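Polyketide synthase (Synechococcus sp., PDB 4GOX) probably transfers a sulfuryl group from PAPS to an acyl intermediate of olefin biosynthesis, as the sulfotransferase domain of an olefin synthase. Local coordinates at residues A[132-144]-A[188-202]. Sequence-based numbering, arbitrary orientation.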
loop_
_atom_site.group_PDB
_atom_site.type_symbol
_atom_site.label_atom_id
_atom_site.label_comp_id
_atom_site.label_asym_id
_atom_site.label_seq_id
_atom_site.Cartn_x
_atom_site.Cartn_y
_atom_site.Cartn_z
ATOM N N TYR A 132 -0.352 -1.157 6.944
ATOM C CA TYR A 132 -1.054 -2.418 7.306
ATOM C C TYR A 132 -0.064 -3.514 7.757
ATOM O O TYR A 132 -0.346 -4.198 8.729
ATOM C CB TYR A 132 -1.916 -3.001 6.167
ATOM C CG TYR A 132 -3.122 -2.228 5.654
ATOM C CD1 TYR A 132 -3.647 -1.147 6.363
ATOM C CD2 TYR A 132 -3.770 -2.617 4.488
ATOM C CE1 TYR A 132 -4.736 -0.417 5.867
ATOM C CE2 TYR A 132 -4.861 -1.902 3.986
ATOM C CZ TYR A 132 -5.341 -0.805 4.677
ATOM O OH TYR A 132 -6.441 -0.152 4.176
ATOM N N GLY A 133 1.079 -3.633 7.085
ATOM C CA GLY A 133 2.104 -4.652 7.411
ATOM C C GLY A 133 2.843 -4.493 8.721
ATOM O O GLY A 133 3.501 -5.434 9.171
ATOM N N SER A 134 2.712 -3.321 9.391
ATOM C CA SER A 134 3.354 -3.079 10.699
ATOM C C SER A 134 2.776 -3.927 11.831
ATOM O O SER A 134 3.391 -4.053 12.882
ATOM C CB SER A 134 3.271 -1.600 11.067
ATOM O OG SER A 134 4.075 -0.865 10.154
ATOM N N ASP A 135 1.601 -4.519 11.607
ATOM C CA ASP A 135 0.885 -5.330 12.586
ATOM C C ASP A 135 0.245 -6.499 11.853
ATOM O O ASP A 135 -0.694 -6.326 11.064
ATOM C CB ASP A 135 -0.210 -4.471 13.256
ATOM C CG ASP A 135 -0.972 -5.111 14.405
ATOM O OD1 ASP A 135 -0.770 -6.328 14.661
ATOM O OD2 ASP A 135 -1.739 -4.392 15.070
ATOM N N ARG A 136 0.735 -7.680 12.157
ATOM C CA ARG A 136 0.292 -8.970 11.646
ATOM C C ARG A 136 -1.216 -9.136 11.837
ATOM O O ARG A 136 -1.875 -9.722 10.983
ATOM C CB ARG A 136 1.058 -10.113 12.399
ATOM C CG ARG A 136 0.859 -11.505 11.769
ATOM C CD ARG A 136 1.320 -11.617 10.298
ATOM N NE ARG A 136 0.450 -12.499 9.503
ATOM C CZ ARG A 136 0.589 -13.823 9.406
ATOM N NH1 ARG A 136 -0.253 -14.533 8.667
ATOM N NH2 ARG A 136 1.567 -14.446 10.053
ATOM N N HIS A 137 -1.751 -8.623 12.957
ATOM C CA HIS A 137 -3.174 -8.672 13.259
ATOM C C HIS A 137 -3.995 -7.890 12.219
ATOM O O HIS A 137 -5.026 -8.389 11.779
ATOM C CB HIS A 137 -3.440 -8.237 14.715
ATOM C CG HIS A 137 -4.869 -8.371 15.119
ATOM N ND1 HIS A 137 -5.454 -9.610 15.285
ATOM C CD2 HIS A 137 -5.799 -7.408 15.343
ATOM C CE1 HIS A 137 -6.722 -9.362 15.589
ATOM N NE2 HIS A 137 -6.965 -8.052 15.663
ATOM N N ILE A 138 -3.482 -6.730 11.732
ATOM C CA ILE A 138 -4.143 -5.949 10.676
ATOM C C ILE A 138 -4.198 -6.818 9.405
ATOM O O ILE A 138 -5.267 -6.990 8.833
ATOM C CB ILE A 138 -3.421 -4.594 10.391
ATOM C CG1 ILE A 138 -3.488 -3.645 11.625
ATOM C CG2 ILE A 138 -4.013 -3.933 9.145
ATOM C CD1 ILE A 138 -2.492 -2.335 11.475
ATOM N N LEU A 139 -3.047 -7.392 9.002
ATOM C CA LEU A 139 -2.925 -8.253 7.825
ATOM C C LEU A 139 -3.870 -9.452 7.925
ATOM O O LEU A 139 -4.474 -9.811 6.914
ATOM C CB LEU A 139 -1.472 -8.759 7.687
ATOM C CG LEU A 139 -0.367 -7.712 7.397
ATOM C CD1 LEU A 139 0.971 -8.410 7.127
ATOM C CD2 LEU A 139 -0.731 -6.811 6.198
ATOM N N ASP A 140 -4.003 -10.078 9.152
ATOM C CA ASP A 140 -4.919 -11.199 9.400
ATOM C C ASP A 140 -6.368 -10.827 9.040
ATOM O O ASP A 140 -7.149 -11.711 8.676
ATOM C CB ASP A 140 -4.866 -11.643 10.886
ATOM C CG ASP A 140 -3.574 -12.349 11.282
ATOM O OD1 ASP A 140 -2.831 -12.790 10.380
ATOM O OD2 ASP A 140 -3.307 -12.453 12.490
ATOM N N HIS A 141 -6.740 -9.539 9.158
ATOM C CA HIS A 141 -8.119 -9.100 8.838
ATOM C C HIS A 141 -8.500 -9.384 7.380
ATOM O O HIS A 141 -9.660 -9.694 7.098
ATOM C CB HIS A 141 -8.291 -7.612 9.123
ATOM C CG HIS A 141 -9.706 -7.163 9.319
ATOM N ND1 HIS A 141 -10.032 -5.826 9.293
ATOM C CD2 HIS A 141 -10.831 -7.885 9.549
ATOM C CE1 HIS A 141 -11.332 -5.769 9.527
ATOM N NE2 HIS A 141 -11.849 -6.986 9.705
ATOM N N SER A 142 -7.520 -9.316 6.463
ATOM C CA SER A 142 -7.769 -9.534 5.035
ATOM C C SER A 142 -8.191 -10.970 4.740
ATOM O O SER A 142 -9.189 -11.183 4.057
ATOM C CB SER A 142 -6.556 -9.139 4.204
ATOM O OG SER A 142 -6.808 -9.426 2.838
ATOM N N GLU A 143 -7.459 -11.947 5.281
ATOM C CA GLU A 143 -7.795 -13.350 5.091
ATOM C C GLU A 143 -9.127 -13.711 5.748
ATOM O O GLU A 143 -9.800 -14.629 5.270
ATOM C CB GLU A 143 -6.643 -14.269 5.525
ATOM C CG GLU A 143 -5.471 -14.181 4.546
ATOM C CD GLU A 143 -5.805 -14.636 3.134
ATOM O OE1 GLU A 143 -6.164 -15.823 2.964
ATOM O OE2 GLU A 143 -5.733 -13.804 2.201
ATOM N N ILE A 144 -9.540 -12.951 6.791
ATOM C CA ILE A 144 -10.844 -13.117 7.427
ATOM C C ILE A 144 -11.966 -12.581 6.512
ATOM O O ILE A 144 -12.988 -13.240 6.347
ATOM C CB ILE A 144 -10.848 -12.508 8.872
ATOM C CG1 ILE A 144 -10.264 -13.540 9.874
ATOM C CG2 ILE A 144 -12.256 -12.066 9.328
ATOM C CD1 ILE A 144 -9.621 -12.983 11.116
ATOM N N ILE A 188 10.768 -0.643 11.940
ATOM C CA ILE A 188 9.594 -0.560 11.084
ATOM C C ILE A 188 9.813 -1.304 9.762
ATOM O O ILE A 188 8.951 -2.084 9.376
ATOM C CB ILE A 188 9.101 0.904 10.884
ATOM C CG1 ILE A 188 8.560 1.477 12.225
ATOM C CG2 ILE A 188 7.984 0.954 9.829
ATOM C CD1 ILE A 188 8.206 2.973 12.150
ATOM N N TRP A 189 10.987 -1.139 9.120
ATOM C CA TRP A 189 11.282 -1.868 7.883
ATOM C C TRP A 189 11.274 -3.381 8.145
ATOM O O TRP A 189 10.700 -4.166 7.377
ATOM C CB TRP A 189 12.673 -1.459 7.345
ATOM C CG TRP A 189 13.011 -2.135 6.050
ATOM C CD1 TRP A 189 12.682 -1.721 4.795
ATOM C CD2 TRP A 189 13.710 -3.370 5.897
ATOM N NE1 TRP A 189 13.171 -2.608 3.861
ATOM C CE2 TRP A 189 13.821 -3.621 4.508
ATOM C CE3 TRP A 189 14.333 -4.259 6.802
ATOM C CZ2 TRP A 189 14.430 -4.774 4.005
ATOM C CZ3 TRP A 189 14.934 -5.401 6.301
ATOM C CH2 TRP A 189 14.991 -5.641 4.920
ATOM N N ARG A 190 11.932 -3.785 9.231
ATOM C CA ARG A 190 12.065 -5.185 9.580
ATOM C C ARG A 190 10.699 -5.781 9.945
ATOM O O ARG A 190 10.323 -6.814 9.397
ATOM C CB ARG A 190 13.083 -5.342 10.717
ATOM C CG ARG A 190 13.393 -6.788 11.103
ATOM C CD ARG A 190 14.350 -6.864 12.268
ATOM N NE ARG A 190 13.778 -6.282 13.480
ATOM C CZ ARG A 190 14.270 -5.220 14.102
ATOM N NH1 ARG A 190 15.379 -4.640 13.661
ATOM N NH2 ARG A 190 13.668 -4.738 15.177
ATOM N N THR A 191 9.970 -5.137 10.868
ATOM C CA THR A 191 8.651 -5.593 11.326
ATOM C C THR A 191 7.693 -5.793 10.147
ATOM O O THR A 191 7.123 -6.876 10.005
ATOM C CB THR A 191 8.091 -4.619 12.372
ATOM O OG1 THR A 191 9.048 -4.526 13.436
ATOM C CG2 THR A 191 6.707 -5.029 12.886
ATOM N N SER A 192 7.547 -4.755 9.302
ATOM C CA SER A 192 6.653 -4.790 8.137
ATOM C C SER A 192 7.027 -5.897 7.180
ATOM O O SER A 192 6.168 -6.685 6.795
ATOM C CB SER A 192 6.678 -3.462 7.376
ATOM O OG SER A 192 6.168 -2.471 8.239
ATOM N N ASN A 193 8.295 -5.919 6.764
ATOM C CA ASN A 193 8.759 -6.882 5.800
ATOM C C ASN A 193 8.627 -8.289 6.278
ATOM O O ASN A 193 8.177 -9.129 5.508
ATOM C CB ASN A 193 10.134 -6.521 5.251
ATOM C CG ASN A 193 10.013 -5.379 4.276
ATOM O OD1 ASN A 193 9.259 -5.462 3.318
ATOM N ND2 ASN A 193 10.614 -4.232 4.573
ATOM N N ARG A 194 8.899 -8.537 7.565
ATOM C CA ARG A 194 8.735 -9.880 8.117
ATOM C C ARG A 194 7.236 -10.293 8.141
ATOM O O ARG A 194 6.902 -11.388 7.679
ATOM C CB ARG A 194 9.379 -9.977 9.505
ATOM C CG ARG A 194 9.075 -11.268 10.271
ATOM C CD ARG A 194 9.964 -12.367 9.756
ATOM N NE ARG A 194 11.378 -12.020 9.911
ATOM C CZ ARG A 194 12.372 -12.607 9.255
ATOM N NH1 ARG A 194 12.120 -13.568 8.375
ATOM N NH2 ARG A 194 13.627 -12.220 9.457
ATOM N N ASN A 195 6.345 -9.393 8.612
ATOM C CA ASN A 195 4.898 -9.660 8.668
ATOM C C ASN A 195 4.310 -9.960 7.286
ATOM O O ASN A 195 3.572 -10.933 7.148
ATOM C CB ASN A 195 4.139 -8.520 9.340
ATOM C CG ASN A 195 4.398 -8.372 10.812
ATOM O OD1 ASN A 195 4.717 -9.317 11.486
ATOM N ND2 ASN A 195 4.204 -7.195 11.363
ATOM N N ILE A 196 4.674 -9.164 6.268
ATOM C CA ILE A 196 4.166 -9.342 4.898
ATOM C C ILE A 196 4.682 -10.642 4.290
ATOM O O ILE A 196 3.904 -11.393 3.692
ATOM C CB ILE A 196 4.384 -8.116 3.971
ATOM C CG1 ILE A 196 3.834 -6.821 4.608
ATOM C CG2 ILE A 196 3.704 -8.359 2.612
ATOM C CD1 ILE A 196 4.513 -5.577 4.048
ATOM N N LEU A 197 5.990 -10.922 4.482
ATOM C CA LEU A 197 6.612 -12.182 4.084
ATOM C C LEU A 197 5.849 -13.371 4.724
ATOM O O LEU A 197 5.494 -14.314 4.006
ATOM C CB LEU A 197 8.088 -12.208 4.514
ATOM C CG LEU A 197 8.870 -13.445 4.108
ATOM C CD1 LEU A 197 9.073 -13.477 2.604
ATOM C CD2 LEU A 197 10.207 -13.533 4.877
ATOM N N ASP A 198 5.598 -13.323 6.064
ATOM C CA ASP A 198 4.856 -14.374 6.769
ATOM C C ASP A 198 3.446 -14.552 6.187
ATOM O O ASP A 198 3.031 -15.689 5.986
ATOM C CB ASP A 198 4.769 -14.105 8.281
ATOM C CG ASP A 198 6.092 -14.294 9.024
ATOM O OD1 ASP A 198 7.088 -14.733 8.380
ATOM O OD2 ASP A 198 6.156 -13.932 10.225
ATOM N N LEU A 199 2.742 -13.435 5.859
ATOM C CA LEU A 199 1.426 -13.507 5.209
ATOM C C LEU A 199 1.541 -14.241 3.866
ATOM O O LEU A 199 0.783 -15.178 3.608
ATOM C CB LEU A 199 0.811 -12.107 5.011
ATOM C CG LEU A 199 -0.463 -12.021 4.150
ATOM C CD1 LEU A 199 -1.611 -12.724 4.802
ATOM C CD2 LEU A 199 -0.810 -10.574 3.827
ATOM N N GLY A 200 2.500 -13.816 3.046
ATOM C CA GLY A 200 2.793 -14.420 1.751
ATOM C C GLY A 200 3.018 -15.911 1.800
ATOM O O GLY A 200 2.538 -16.630 0.925
ATOM N N ARG A 201 3.698 -16.398 2.854
ATOM C CA ARG A 201 3.926 -17.832 3.035
ATOM C C ARG A 201 2.631 -18.598 3.298
ATOM O O ARG A 201 2.516 -19.737 2.840
ATOM C CB ARG A 201 4.932 -18.116 4.159
ATOM C CG ARG A 201 6.376 -17.872 3.754
ATOM C CD ARG A 201 7.349 -18.647 4.622
ATOM N NE ARG A 201 8.736 -18.306 4.288
ATOM C CZ ARG A 201 9.476 -17.417 4.947
ATOM N NH1 ARG A 201 8.981 -16.782 6.002
ATOM N NH2 ARG A 201 10.723 -17.172 4.567
ATOM N N THR A 202 1.670 -17.991 4.033
ATOM C CA THR A 202 0.387 -18.637 4.350
ATOM C C THR A 202 -0.507 -18.751 3.116
ATOM O O THR A 202 -1.258 -19.711 3.006
ATOM C CB THR A 202 -0.345 -17.963 5.521
ATOM O OG1 THR A 202 -0.764 -16.664 5.117
ATOM C CG2 THR A 202 0.494 -17.891 6.793
HETATM O O HOH W 1 4.018 -1.327 7.250
#
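Asn-195 reaches from helix 188-202 to the short 3-10 turn that precedes helix 136-144. Its ND2 donates to Gly-133 O at 2.9 Å, with an N-H...O angle of 158°. The acceptor lies in the amide plane of Asn-195, while the donor is tilted from the carbonyl plane of Gly-133. The same oxygen takes an almost straight CA-H contact from Ser-192 CA. With an alanine here, Gly-133 O would probably lose its amide donor, and a gap is likely to open beside Arg-136 CB.

Arg-136 is the longest side chain in the contact. Its CG stands anti to the backbone N (chi1 -170°), and the chain then bends at chi2 and chi3 along helix 188-202. CB lies 3.9 Å from Asn-195 OD1. CD passes Asn-195 O. NE lies 3.4 Å from Asp-140 OD1 in its own helix, a pairing of charges only, because that oxygen lies well out of the guanidinium plane. The guanidinium lays one face over the backbone, with Leu-199 N above its centre. NH2 meets Asp-198 CB, and NH1 ends 3.9 Å from Thr-202 CG2. The whole side chain is a knob in a hole formed by Asn-195, Asp-198, Leu-199 and Thr-202.

Both helices pack on one side of the parallel sheet of this P-loop-type sulfotransferase fold. The axes of 136-144 and 188-202 come within 9.9 Å at closest and cross at -28°. Leu-139 and Ile-196 both touch Leu-30 of strand 26-30. Leu-139 CD1 also packs 4.1 Å from Ile-196 CG1. Further along, Glu-143 CG rests on Leu-199 CD1, while its carboxylate binds Tyr-151 and Arg-207. At the other end, one water joins Ser-134 OG and Ser-192 OG.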